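Local atomic coordinates of ABC transporter substrate-binding protein-branched chain amino acid transport (Streptococcus pneumoniae, PDB entry 4GNR), a protein that probably captures branched-chain amino acids such as isoleucine, which it holds between its two lobes, and delivers them to an ABC transporter for uptake. Residues A31-A34 and V35-N39; S154-A157 and K158-K162; Q186-L189 and T190-G194; D315-V319 and T320-S324. All blocks are in the same frame, centred on the assembly; numbering follows the deposited sequence. Where two conformers were deposited one is given.

Contact 1 (A31-A34 and V35-N39); sequences AQLA and VDEIN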
ATOM      1  N   ALA A  31       5.686   0.839 -11.623  1.00  5.15           N
ATOM      2  CA  ALA A  31       6.990   0.203 -11.800  1.00  5.29           C
ATOM      3  C   ALA A  31       7.402   0.188 -13.274  1.00  5.30           C
ATOM      4  O   ALA A  31       8.548   0.474 -13.612  1.00  5.83           O
ATOM      5  CB  ALA A  31       6.958  -1.205 -11.214  1.00  5.70           C
ATOM      6  N   GLN A  32       6.466  -0.169 -14.143  1.00  5.80           N
ATOM      7  CA  GLN A  32       6.792  -0.231 -15.575  1.00  6.28           C
ATOM      8  C   GLN A  32       7.127   1.163 -16.125  1.00  6.34           C
ATOM      9  O   GLN A  32       7.992   1.295 -16.998  1.00  7.06           O
ATOM     10  CB  GLN A  32       5.660  -0.876 -16.372  1.00  6.81           C
ATOM     11  CG  GLN A  32       6.060  -1.140 -17.826  1.00  7.81           C
ATOM     12  CD  GLN A  32       7.143  -2.202 -17.964  1.00  8.12           C
ATOM     13  OE1 GLN A  32       6.978  -3.325 -17.482  1.00  9.29           O
ATOM     14  NE2 GLN A  32       8.220  -1.876 -18.663  1.00 10.22           N
ATOM     15  N   LEU A  33       6.425   2.198 -15.638  1.00  6.28           N
ATOM     16  CA  LEU A  33       6.727   3.570 -16.067  1.00  6.79           C
ATOM     17  C   LEU A  33       8.186   3.903 -15.712  1.00  6.52           C
ATOM     18  O   LEU A  33       8.923   4.460 -16.530  1.00  7.08           O
ATOM     19  CB  LEU A  33       5.770   4.552 -15.419  1.00  7.07           C
ATOM     20  CG  LEU A  33       5.980   6.028 -15.750  1.00  7.92           C
ATOM     21  CD1 LEU A  33       5.799   6.280 -17.242  1.00 11.51           C
ATOM     22  CD2 LEU A  33       5.069   6.895 -14.893  1.00  9.31           C
ATOM     23  N   ALA A  34       8.595   3.589 -14.485  1.00  6.15           N
ATOM     24  CA  ALA A  34       9.973   3.844 -14.069  1.00  6.24           C
ATOM     25  C   ALA A  34      10.954   3.083 -14.975  1.00  6.10           C
ATOM     26  O   ALA A  34      11.961   3.649 -15.411  1.00  6.83           O
ATOM     27  CB  ALA A  34      10.166   3.469 -12.614  1.00  6.67           C
ATOM     28  N   VAL A  35      10.693   1.787 -15.208  1.00  6.10           N
ATOM     29  CA  VAL A  35      11.585   1.004 -16.072  1.00  6.68           C
ATOM     30  C   VAL A  35      11.704   1.648 -17.458  1.00  7.06           C
ATOM     31  O   VAL A  35      12.785   1.786 -18.014  1.00  7.65           O
ATOM     32  CB  VAL A  35      11.128  -0.455 -16.186  1.00  6.71           C
ATOM     33  CG1 VAL A  35      11.895  -1.151 -17.282  1.00  8.26           C
ATOM     34  CG2 VAL A  35      11.296  -1.157 -14.849  1.00  7.23           C
ATOM     35  N   ASP A  36      10.565   1.993 -18.035  1.00  7.34           N
ATOM     36  CA  ASP A  36      10.563   2.587 -19.384  1.00  7.82           C
ATOM     37  C   ASP A  36      11.415   3.839 -19.440  1.00  7.71           C
ATOM     38  O   ASP A  36      12.172   4.059 -20.398  1.00  8.74           O
ATOM     39  CB  ASP A  36       9.135   2.853 -19.847  1.00  8.86           C
ATOM     40  CG  ASP A  36       8.342   1.573 -20.126  1.00 10.09           C
ATOM     41  OD1 ASP A  36       8.909   0.463 -20.222  1.00 11.06           O
ATOM     42  OD2 ASP A  36       7.132   1.739 -20.325  1.00 13.06           O
ATOM     43  N   GLU A  37      11.260   4.695 -18.448  1.00  7.61           N
ATOM     44  CA  GLU A  37      12.023   5.942 -18.406  1.00  8.06           C
ATOM     45  C   GLU A  37      13.507   5.698 -18.232  1.00  7.69           C
ATOM     46  O   GLU A  37      14.333   6.307 -18.916  1.00  8.82           O
ATOM     47  CB  GLU A  37      11.497   6.848 -17.306  1.00  8.25           C
ATOM     48  CG  GLU A  37      10.099   7.367 -17.597  1.00  9.44           C
ATOM     49  CD  GLU A  37       9.534   8.211 -16.466  1.00 10.40           C
ATOM     50  OE1 GLU A  37      10.103   8.137 -15.363  1.00 11.33           O
ATOM     51  OE2 GLU A  37       8.488   8.877 -16.664  1.00 12.58           O
ATOM     52  N   ILE A  38      13.861   4.807 -17.309  1.00  7.77           N
ATOM     53  CA  ILE A  38      15.272   4.489 -17.080  1.00  7.69           C
ATOM     54  C   ILE A  38      15.879   3.921 -18.361  1.00  8.07           C
ATOM     55  O   ILE A  38      16.994   4.297 -18.766  1.00  8.98           O
ATOM     56  CB  ILE A  38      15.411   3.517 -15.894  1.00  8.07           C
ATOM     57  CG1 ILE A  38      15.025   4.236 -14.600  1.00  8.02           C
ATOM     58  CG2 ILE A  38      16.848   2.971 -15.827  1.00  9.82           C
ATOM     59  CD1 ILE A  38      14.732   3.252 -13.449  1.00  9.95           C
ATOM     60  N   ASN A  39      15.151   3.022 -19.015  1.00  8.12           N
ATOM     61  CA  ASN A  39      15.636   2.430 -20.274  1.00  9.22           C
ATOM     62  C   ASN A  39      15.837   3.458 -21.369  1.00  9.80           C
ATOM     63  O   ASN A  39      16.839   3.430 -22.089  1.00 11.27           O
ATOM     64  CB  ASN A  39      14.736   1.292 -20.734  1.00  8.88           C
ATOM     65  CG  ASN A  39      15.039  -0.004 -20.002  1.00  8.85           C
ATOM     66  OD1 ASN A  39      16.115  -0.166 -19.434  1.00 10.25           O
ATOM     67  ND2 ASN A  39      14.120  -0.954 -20.075  1.00  9.75           N
TER
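The carboxamide of Gln32 and the carboxylate of Asp36, one helical turn further on, meet with their planes turned 44° against each other. Gln32 NE2 donates to Asp36 OD1 over 2.9 Å; the acceptor lies almost in the plane of the amide, whereas the amide nitrogen comes to the carboxylate from above its plane. The Gln32 chain starts anti to its own nitrogen (chi1 -172°) and then bends at chi2, which turns the amide along the helix toward Asp36 instead of out from it. The second oxygen of Asp36, OD2, forms a salt bridge with Lys274 of helix 262-275, and the two partners together should restrict rotation of the carboxylate. Leu33 and Glu37 repeat the i to i+4 spacing without a polar bond between their side chains: Leu33 CD1 lies 3.8 Å from Glu37 OE2, while OE1 of the same carboxylate is hydrogen-bonded to Tyr287 OH.

Both segments belong to helix 21-40, the crossover of a right-handed beta-alpha-beta unit between the parallel strands 7-14 and 48-55, as expected in a periplasmic-binding-protein lobe. Ala31 and Val35 face Phe12 of strand 7-14, and Ala34 packs against Tyr287 and Val290 of helix 281-297.

On this buried side Ile38 CG1 comes within 3.2 Å of Ala34 O, the carbonyl that also accepts from Ile38 N at 2.9 Å. Val35 CG2, placed beside its own backbone nitrogen, likewise sits over the preceding turn, 3.4 Å from Ala31 O.

Contact 2 (S154-A157 and K158-K162); sequences SDYA and KGIAK. With ILE (isoleucine), chain B.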
ATOM      1  N   SER A 154      -7.866 -11.126   8.074  0.50 15.88           N
ATOM      2  CA  SER A 154      -6.671 -10.392   7.704  0.50 14.65           C
ATOM      3  C   SER A 154      -5.673  -9.917   8.776  0.50 14.76           C
ATOM      4  O   SER A 154      -6.031  -9.152   9.650  0.50 15.16           O
ATOM      5  CB  SER A 154      -7.201  -9.132   6.997  0.50 14.42           C
ATOM      6  OG  SER A 154      -6.181  -8.208   6.703  0.50  8.90           O
ATOM      7  N   ASP A 155      -4.417 -10.350   8.689  1.00 14.01           N
ATOM      8  CA  ASP A 155      -3.367  -9.883   9.673  1.00 14.56           C
ATOM      9  C   ASP A 155      -3.141  -8.347   9.530  1.00 12.71           C
ATOM     10  O   ASP A 155      -2.806  -7.640  10.502  1.00 12.76           O
ATOM     11  CB  ASP A 155      -2.032 -10.670   9.635  1.00 16.02           C
ATOM     12  CG  ASP A 155      -2.129 -12.046  10.259  1.00 19.54           C
ATOM     13  OD1 ASP A 155      -3.157 -12.353  10.895  1.00 22.68           O
ATOM     14  OD2 ASP A 155      -1.143 -12.800  10.142  1.00 24.85           O
ATOM     15  N   TYR A 156      -3.306  -7.846   8.305  1.00 12.82           N
ATOM     16  CA  TYR A 156      -3.196  -6.421   8.018  1.00 11.36           C
ATOM     17  C   TYR A 156      -4.246  -5.654   8.828  1.00 10.56           C
ATOM     18  O   TYR A 156      -3.935  -4.734   9.607  1.00 10.07           O
ATOM     19  CB  TYR A 156      -3.405  -6.207   6.505  1.00 11.18           C
ATOM     20  CG  TYR A 156      -3.763  -4.786   6.113  1.00  9.94           C
ATOM     21  CD1 TYR A 156      -2.809  -3.787   6.129  1.00  8.94           C
ATOM     22  CD2 TYR A 156      -5.049  -4.449   5.714  1.00 10.79           C
ATOM     23  CE1 TYR A 156      -3.110  -2.504   5.792  1.00  8.15           C
ATOM     24  CE2 TYR A 156      -5.378  -3.153   5.381  1.00 10.27           C
ATOM     25  CZ  TYR A 156      -4.402  -2.181   5.415  1.00  8.66           C
ATOM     26  OH  TYR A 156      -4.743  -0.893   5.076  1.00  9.30           O
ATOM     27  N   ALA A 157      -5.492  -6.058   8.629  1.00 10.59           N
ATOM     28  CA  ALA A 157      -6.602  -5.381   9.285  1.00 10.57           C
ATOM     29  C   ALA A 157      -6.508  -5.522  10.803  1.00 10.20           C
ATOM     30  O   ALA A 157      -6.713  -4.576  11.564  1.00 10.17           O
ATOM     31  CB  ALA A 157      -7.933  -5.887   8.750  1.00 11.44           C
ATOM     32  N   LYS A 158      -6.188  -6.732  11.238  1.00 10.69           N
ATOM     33  CA  LYS A 158      -6.055  -6.990  12.671  1.00 11.57           C
ATOM     34  C   LYS A 158      -4.926  -6.187  13.323  1.00 10.29           C
ATOM     35  O   LYS A 158      -5.057  -5.759  14.470  1.00 10.90           O
ATOM     36  CB  LYS A 158      -5.955  -8.483  12.961  1.00 13.54           C
ATOM     37  CG  LYS A 158      -7.298  -9.189  12.670  1.00 15.42           C
ATOM     38  CD  LYS A 158      -7.368 -10.666  12.957  1.00 19.35           C
ATOM     39  CE  LYS A 158      -6.495 -11.455  12.067  1.00 21.80           C
ATOM     40  NZ  LYS A 158      -6.704 -12.909  12.326  1.00 24.77           N
ATOM     41  N   GLY A 159      -3.852  -5.946  12.577  1.00 10.10           N
ATOM     42  CA  GLY A 159      -2.736  -5.143  13.093  1.00  9.93           C
ATOM     43  C   GLY A 159      -3.135  -3.682  13.290  1.00  8.93           C
ATOM     44  O   GLY A 159      -2.809  -3.060  14.296  1.00  9.78           O
ATOM     45  N   ILE A 160      -3.837  -3.123  12.313  1.00  8.37           N
ATOM     46  CA  ILE A 160      -4.325  -1.750  12.437  1.00  7.83           C
ATOM     47  C   ILE A 160      -5.312  -1.673  13.627  1.00  8.14           C
ATOM     48  O   ILE A 160      -5.241  -0.775  14.459  1.00  8.43           O
ATOM     49  CB  ILE A 160      -4.982  -1.257  11.134  1.00  7.72           C
ATOM     50  CG1 ILE A 160      -3.942  -1.194  10.014  1.00  8.33           C
ATOM     51  CG2 ILE A 160      -5.654   0.099  11.375  1.00  8.81           C
ATOM     52  CD1 ILE A 160      -4.506  -0.712   8.690  1.00 11.46           C
ATOM     53  N   ALA A 161      -6.230  -2.634  13.698  1.00  8.57           N
ATOM     54  CA  ALA A 161      -7.224  -2.645  14.781  1.00  9.16           C
ATOM     55  C   ALA A 161      -6.551  -2.733  16.164  1.00  9.45           C
ATOM     56  O   ALA A 161      -6.945  -2.025  17.104  1.00  9.99           O
ATOM     57  CB  ALA A 161      -8.213  -3.771  14.588  1.00 10.17           C
ATOM     58  N   LYS A 162      -5.551  -3.608  16.284  1.00  9.69           N
ATOM     59  CA  LYS A 162      -4.830  -3.769  17.567  1.00 10.47           C
ATOM     60  C   LYS A 162      -4.228  -2.436  18.018  1.00 10.18           C
ATOM     61  O   LYS A 162      -4.365  -2.019  19.174  1.00 10.89           O
ATOM     62  CB  LYS A 162      -3.756  -4.855  17.456  1.00 11.89           C
ATOM     63  CG  LYS A 162      -2.886  -5.034  18.693  1.00 14.22           C
ATOM     64  CD  LYS A 162      -1.810  -6.100  18.466  1.00 17.55           C
ATOM     65  CE  LYS A 162      -0.894  -6.277  19.666  1.00 22.18           C
ATOM     66  NZ  LYS A 162       0.253  -5.338  19.631  1.00 26.67           N
TER
HETATM   67  N   ILE B 401      -0.578  -2.080   3.198  1.00  6.27           N
HETATM   68  CA  ILE B 401      -1.458  -3.182   2.719  1.00  6.07           C
HETATM   69  C   ILE B 401      -0.779  -4.519   2.994  1.00  5.74           C
HETATM   70  O   ILE B 401      -1.385  -5.566   2.684  1.00  6.70           O
HETATM   71  CB  ILE B 401      -2.013  -2.949   1.281  1.00  9.23           C
HETATM   72  CG1 ILE B 401      -0.915  -2.527   0.332  1.00  9.21           C
HETATM   73  CG2 ILE B 401      -3.210  -1.851   1.169  1.00  8.24           C
HETATM   74  CD1 ILE B 401      -1.408  -2.382  -1.090  1.00  7.90           C
HETATM   75  OXT ILE B 401       0.336  -4.500   3.554  1.00  6.80           O
HETATM   76  O   HOH W   1      -5.430 -13.924   9.873  1.00 50.91           O
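Ser154 O takes the first i to i+4 bond of helix 155-167, 2.9 Å from Lys158 N with 165° at the hydrogen. Lys158 also folds its side chain back over this carbonyl: the chain bends at chi3 (-66°), bringing Lys158 CE to 3.4 Å from Ser154 O and the ammonium toward Asp155. In the conformer given, Ser154 OG accepts from Ala157 N at 3.0 Å, a nearly straight N-cap bond. The salt bridge between Lys158 and Asp155 is long, 3.9 Å from Lys158 NZ to Asp155 OD1, and a water bridges the two groups, donating to the carboxylate and accepting from the ammonium.

On another side of the helix Tyr156 and Ile160 run side by side in the same direction. Ile160 CD1 touches Tyr156 CZ at 3.6 Å and approaches the ring obliquely, beside the hydroxyl that is bonded to Asp229 and Gly230. Further round the ring, Tyr156 CE1 lies 3.6 Å from CA of the bound isoleucine, and Tyr205 stacks on the tyrosine. A capped helix start that presents an aromatic wall to the amino acid thus forms part of the isoleucine pocket of this periplasmic-binding-protein fold.

Contact 3 (Q186-L189 and T190-G194); sequences QAAL and TKMKG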
ATOM      1  N   GLN A 186     -25.201  -6.262   5.935  1.00  9.52           N
ATOM      2  CA  GLN A 186     -26.459  -5.747   6.472  1.00 10.00           C
ATOM      3  C   GLN A 186     -26.692  -5.919   7.953  1.00 10.05           C
ATOM      4  O   GLN A 186     -27.082  -4.982   8.651  1.00 10.59           O
ATOM      5  CB  GLN A 186     -27.635  -6.344   5.672  1.00 10.48           C
ATOM      6  CG  GLN A 186     -27.648  -5.946   4.217  1.00 11.41           C
ATOM      7  CD  GLN A 186     -27.962  -4.480   4.042  1.00 11.90           C
ATOM      8  OE1 GLN A 186     -29.071  -4.049   4.340  1.00 13.83           O
ATOM      9  NE2 GLN A 186     -27.030  -3.727   3.492  1.00 12.03           N
ATOM     10  N   ALA A 187     -26.456  -7.115   8.456  1.00 10.81           N
ATOM     11  CA  ALA A 187     -26.720  -7.375   9.880  1.00 11.76           C
ATOM     12  C   ALA A 187     -25.895  -6.504  10.794  1.00 11.39           C
ATOM     13  O   ALA A 187     -26.414  -5.922  11.758  1.00 12.23           O
ATOM     14  CB  ALA A 187     -26.506  -8.857  10.207  1.00 13.44           C
ATOM     15  N   ALA A 188     -24.600  -6.438  10.530  1.00 11.34           N
ATOM     16  CA  ALA A 188     -23.724  -5.626  11.365  1.00 11.99           C
ATOM     17  C   ALA A 188     -24.081  -4.156  11.286  1.00 11.15           C
ATOM     18  O   ALA A 188     -24.109  -3.455  12.291  1.00 12.56           O
ATOM     19  CB  ALA A 188     -22.264  -5.847  10.999  1.00 12.89           C
ATOM     20  N   LEU A 189     -24.292  -3.670  10.065  1.00 11.17           N
ATOM     21  CA  LEU A 189     -24.612  -2.266   9.876  1.00 11.10           C
ATOM     22  C   LEU A 189     -25.933  -1.899  10.574  1.00 11.06           C
ATOM     23  O   LEU A 189     -26.050  -0.845  11.189  1.00 13.06           O
ATOM     24  CB  LEU A 189     -24.591  -1.913   8.389  1.00 10.51           C
ATOM     25  CG  LEU A 189     -23.210  -1.902   7.737  1.00 11.28           C
ATOM     26  CD1 LEU A 189     -23.355  -1.763   6.235  1.00 12.08           C
ATOM     27  CD2 LEU A 189     -22.356  -0.759   8.304  1.00 13.12           C
ATOM     28  N   THR A 190     -26.919  -2.782  10.465  1.00 11.51           N
ATOM     29  CA  THR A 190     -28.221  -2.550  11.125  1.00 12.61           C
ATOM     30  C   THR A 190     -28.015  -2.418  12.633  1.00 13.25           C
ATOM     31  O   THR A 190     -28.612  -1.579  13.290  1.00 15.34           O
ATOM     32  CB  THR A 190     -29.220  -3.644  10.804  1.00 12.82           C
ATOM     33  OG1 THR A 190     -29.477  -3.592   9.396  1.00 14.86           O
ATOM     34  CG2 THR A 190     -30.530  -3.470  11.573  1.00 15.77           C
ATOM     35  N   LYS A 191     -27.177  -3.298  13.171  0.50 13.70           N
ATOM     36  CA  LYS A 191     -26.828  -3.297  14.602  0.50 14.64           C
ATOM     37  C   LYS A 191     -26.131  -1.989  15.046  0.50 15.19           C
ATOM     38  O   LYS A 191     -26.311  -1.547  16.188  0.50 16.17           O
ATOM     39  CB  LYS A 191     -25.952  -4.492  14.950  0.50 14.97           C
ATOM     40  CG  LYS A 191     -25.568  -4.501  16.409  0.50 15.85           C
ATOM     41  CD  LYS A 191     -24.687  -5.657  16.746  0.50 14.95           C
ATOM     42  CE  LYS A 191     -24.348  -5.645  18.211  0.50 13.79           C
ATOM     43  NZ  LYS A 191     -23.491  -6.792  18.520  0.50 14.25           N
ATOM     44  N   MET A 192     -25.264  -1.451  14.179  1.00 15.14           N
ATOM     45  CA  MET A 192     -24.552  -0.181  14.435  1.00 16.57           C
ATOM     46  C   MET A 192     -25.404   1.074  14.384  1.00 17.85           C
ATOM     47  O   MET A 192     -25.242   1.960  15.196  1.00 18.13           O
ATOM     48  CB  MET A 192     -23.449   0.036  13.386  1.00 16.60           C
ATOM     49  CG  MET A 192     -22.404  -0.996  13.424  1.00 17.73           C
ATOM     50  SD  MET A 192     -21.360  -0.835  11.998  1.00 20.78           S
ATOM     51  CE  MET A 192     -20.485  -2.359  12.283  1.00 21.11           C
ATOM     52  N   LYS A 193     -26.319   1.118  13.429  1.00 18.73           N
ATOM     53  CA  LYS A 193     -27.160   2.286  13.149  1.00 19.96           C
ATOM     54  C   LYS A 193     -27.947   2.903  14.297  1.00 19.55           C
ATOM     55  O   LYS A 193     -28.107   4.127  14.415  1.00 22.00           O
ATOM     56  CB  LYS A 193     -28.116   1.939  12.011  1.00 20.71           C
ATOM     57  CG  LYS A 193     -28.948   3.098  11.555  1.00 22.77           C
ATOM     58  CD  LYS A 193     -29.860   2.675  10.435  1.00 24.86           C
ATOM     59  CE  LYS A 193     -30.765   3.792   9.967  1.00 26.76           C
ATOM     60  NZ  LYS A 193     -31.678   3.305   8.895  1.00 27.98           N
ATOM     61  N   GLY A 194     -28.432   2.021  15.144  1.00 18.22           N
ATOM     62  CA  GLY A 194     -29.236   2.353  16.302  1.00 18.68           C
ATOM     63  C   GLY A 194     -28.456   2.797  17.506  1.00 17.32           C
ATOM     64  O   GLY A 194     -29.032   2.952  18.588  1.00 18.86           O
TER
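Gln186 O accepts two hydrogen bonds, from Thr190 N and Thr190 OG1, each at 2.9 Å. The two donors arrive from opposite faces of the carbonyl plane, the hydroxyl well above it at 38°. OG1 reaches back because it stands beside its own backbone nitrogen (chi1 -64°), leaving the methyl CG2 anti to that nitrogen. With this bond the hydroxyl gives its proton to its own helix. The following i to i+4 bonds continue the ladder, ending with Lys193 N on Leu189 O at 3.0 Å.

Apolar contacts gather around Met192. Its side chain runs extended beyond CG, and CG lies 3.2 Å from Ala188 O. The thioether sulfur then passes Leu189 CD2 at 3.8 Å, while the terminal methyl CE comes to 4.1 Å from Ala188 CB. Val147 and Tyr149 of strand 145-151 pack against Met192, and Leu189 lies against Gln215 and Ala216 of helix 206-218.

The ends of Lys191 and Lys193 lead away from the turn, and Gln186 NE2 donates to Gln215. In the conformer given, Lys191 NZ forms a salt bridge with Glu176, and Lys193 donates to Met219 O. An exposed polar side and a buried Leu189-Met192 side mark helix 186-193 as a short amphipathic helix, laid against the sheet of its lobe between strands 171-178 and 199-201 in chain order.

Contact 4 (D315-V319 and T320-S324); sequences DFEGV and TGQTS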
ATOM      1  N   ASP A 315      19.637   8.315   1.786  1.00 10.94           N
ATOM      2  CA  ASP A 315      19.218   9.645   1.308  1.00 12.85           C
ATOM      3  C   ASP A 315      18.585   9.721  -0.096  1.00 12.37           C
ATOM      4  O   ASP A 315      18.828  10.653  -0.867  1.00 15.21           O
ATOM      5  CB  ASP A 315      20.453  10.569   1.387  1.00 15.09           C
ATOM      6  CG  ASP A 315      20.896  10.856   2.817  1.00 19.67           C
ATOM      7  OD1 ASP A 315      20.156  11.561   3.544  1.00 24.28           O
ATOM      8  OD2 ASP A 315      22.029  10.470   3.177  1.00 24.55           O
ATOM      9  N   PHE A 316      17.751   8.762  -0.430  1.00 10.48           N
ATOM     10  CA  PHE A 316      17.071   8.780  -1.714  1.00  9.31           C
ATOM     11  C   PHE A 316      15.910   9.753  -1.672  1.00  8.75           C
ATOM     12  O   PHE A 316      15.152   9.757  -0.713  1.00 10.71           O
ATOM     13  CB  PHE A 316      16.537   7.373  -1.994  1.00  9.11           C
ATOM     14  CG  PHE A 316      15.639   7.259  -3.206  1.00  9.08           C
ATOM     15  CD1 PHE A 316      16.166   7.076  -4.459  1.00 12.07           C
ATOM     16  CD2 PHE A 316      14.261   7.292  -3.067  1.00  8.85           C
ATOM     17  CE1 PHE A 316      15.333   6.950  -5.545  1.00 13.24           C
ATOM     18  CE2 PHE A 316      13.435   7.151  -4.159  1.00  8.86           C
ATOM     19  CZ  PHE A 316      13.961   6.990  -5.388  1.00 11.14           C
ATOM     20  N   GLU A 317      15.750  10.537  -2.728  1.00  9.29           N
ATOM     21  CA  GLU A 317      14.608  11.448  -2.866  1.00  9.36           C
ATOM     22  C   GLU A 317      13.818  10.981  -4.074  1.00  8.63           C
ATOM     23  O   GLU A 317      14.341  10.915  -5.185  1.00 10.79           O
ATOM     24  CB  GLU A 317      15.056  12.877  -3.031  1.00 11.62           C
ATOM     25  CG  GLU A 317      15.714  13.417  -1.757  1.00 14.86           C
ATOM     26  CD  GLU A 317      14.763  13.594  -0.555  1.00 17.72           C
ATOM     27  OE1 GLU A 317      13.526  13.493  -0.711  1.00 18.61           O
ATOM     28  OE2 GLU A 317      15.261  13.900   0.555  1.00 23.47           O
ATOM     29  N   GLY A 318      12.549  10.673  -3.855  1.00  8.12           N
ATOM     30  CA  GLY A 318      11.667  10.195  -4.903  1.00  8.37           C
ATOM     31  C   GLY A 318      10.328  10.895  -4.914  1.00  7.32           C
ATOM     32  O   GLY A 318      10.129  11.961  -4.318  1.00  8.34           O
ATOM     33  N   VAL A 319       9.402  10.255  -5.599  0.50  7.38           N
ATOM     34  CA  VAL A 319       8.043  10.736  -5.757  0.50  7.58           C
ATOM     35  C   VAL A 319       7.297  10.817  -4.436  0.50  7.26           C
ATOM     36  O   VAL A 319       6.530  11.764  -4.188  0.50  7.77           O
ATOM     37  CB  VAL A 319       7.279   9.788  -6.719  0.50  8.41           C
ATOM     38  CG1 VAL A 319       5.796  10.118  -6.766  0.50  9.12           C
ATOM     39  CG2 VAL A 319       7.911   9.835  -8.108  0.50  9.61           C
ATOM     40  N   THR A 320       7.593   9.857  -3.565  1.00  6.62           N
ATOM     41  CA  THR A 320       6.963   9.736  -2.237  1.00  6.84           C
ATOM     42  C   THR A 320       7.902  10.274  -1.150  1.00  7.21           C
ATOM     43  O   THR A 320       7.931   9.786  -0.014  1.00  8.79           O
ATOM     44  CB  THR A 320       6.515   8.290  -1.927  1.00  6.97           C
ATOM     45  OG1 THR A 320       7.633   7.413  -1.822  1.00  7.11           O
ATOM     46  CG2 THR A 320       5.535   7.780  -2.978  1.00  7.94           C
ATOM     47  N   GLY A 321       8.667  11.301  -1.482  1.00  8.29           N
ATOM     48  CA  GLY A 321       9.585  11.892  -0.530  1.00  8.65           C
ATOM     49  C   GLY A 321      10.831  11.061  -0.366  1.00  7.97           C
ATOM     50  O   GLY A 321      11.274  10.349  -1.273  1.00  8.51           O
ATOM     51  N   GLN A 322      11.398  11.129   0.822  1.00  8.44           N
ATOM     52  CA  GLN A 322      12.627  10.428   1.050  1.00  8.97           C
ATOM     53  C   GLN A 322      12.408   8.934   1.348  1.00  7.94           C
ATOM     54  O   GLN A 322      11.352   8.518   1.849  1.00  8.85           O
ATOM     55  CB  GLN A 322      13.360  11.038   2.276  1.00 10.34           C
ATOM     56  CG  GLN A 322      14.812  10.622   2.440  1.00 14.63           C
ATOM     57  CD  GLN A 322      15.459  11.166   3.712  1.00 19.19           C
ATOM     58  OE1 GLN A 322      14.905  11.051   4.809  1.00 24.91           O
ATOM     59  NE2 GLN A 322      16.681  11.669   3.585  1.00 22.94           N
ATOM     60  N   THR A 323      13.431   8.160   0.972  1.00  7.61           N
ATOM     61  CA  THR A 323      13.581   6.775   1.449  1.00  7.56           C
ATOM     62  C   THR A 323      14.962   6.730   2.123  1.00  7.40           C
ATOM     63  O   THR A 323      15.960   7.081   1.498  1.00  8.93           O
ATOM     64  CB  THR A 323      13.495   5.701   0.377  1.00  6.99           C
ATOM     65  OG1 THR A 323      12.152   5.629  -0.097  1.00  7.52           O
ATOM     66  CG2 THR A 323      13.851   4.339   0.920  1.00  7.97           C
ATOM     67  N   SER A 324      14.985   6.306   3.386  1.00  7.68           N
ATOM     68  CA  SER A 324      16.203   6.210   4.178  1.00  8.52           C
ATOM     69  C   SER A 324      16.103   4.926   4.985  1.00  8.03           C
ATOM     70  O   SER A 324      15.380   4.866   5.988  1.00  9.07           O
ATOM     71  CB  SER A 324      16.307   7.433   5.112  1.00 10.18           C
ATOM     72  OG  SER A 324      17.493   7.416   5.877  1.00 12.57           O
TER
HETATM   73  O   HOH W   2      19.091  10.969   5.614  1.00 29.78           O
HETATM   74  O   HOH W   3       8.674  14.037  -3.124  1.00 17.87           O
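Gln322 stretches along the hairpin toward Asp315, its CG anti to the backbone nitrogen (chi1 -166°). At the root, CB lies 3.8 Å from Glu317 OE2, the carboxylate of its non-hydrogen-bonded partner, whose plane is turned 21° from the amide. CG comes next, 3.3 Å from Phe316 O, a carbonyl that also receives a CA-H...O contact from Gln322. CD runs on past Glu317 OE2, and at the tip NE2 stands 3.5 Å from Asp315 OD1 at an angle too poor for a hydrogen bond.

The strands 316-318 and 321-323 form a tight two-stranded antiparallel beta hairpin, closed by a type I turn from Gly318 to Gly321. Two bonds join Phe316 and Thr323, with Thr323 N 2.9 Å from Phe316 O. Gly318 N meets Gly321 O at 2.9 Å, and the return bond from Gly321 N is longer, 3.3 Å. Gly321 has a positive phi (78°), which favours glycine at the end of the turn.

On the face opposite Gln322, Phe316 CD2 lies 3.9 Å from Thr323 CB, and the ring rests on Leu292 and Asn295 of helix 281-297. At the turn Thr320 OG1 bonds to Asp288 of that helix.

From the N terminus the four contacts follow in series, none nesting in or crossing another, and each is local. Contact 1 spans turns of the helix that connects strands 7-14 and 48-55 in the five-stranded parallel sheet. Contact 2 opens the helix after strand 145-151 in the second, mixed sheet, and contact 3 lies in the next helix along the chain, their centres about 22 Å apart. Contact 4 alone closes a reverse turn, in a hairpin back near the first lobe: its centre is about 17 Å from that of contact 1, and both pack on helix 281-297. Contacts 1 and 3 lie farthest apart, about 47 Å between centres.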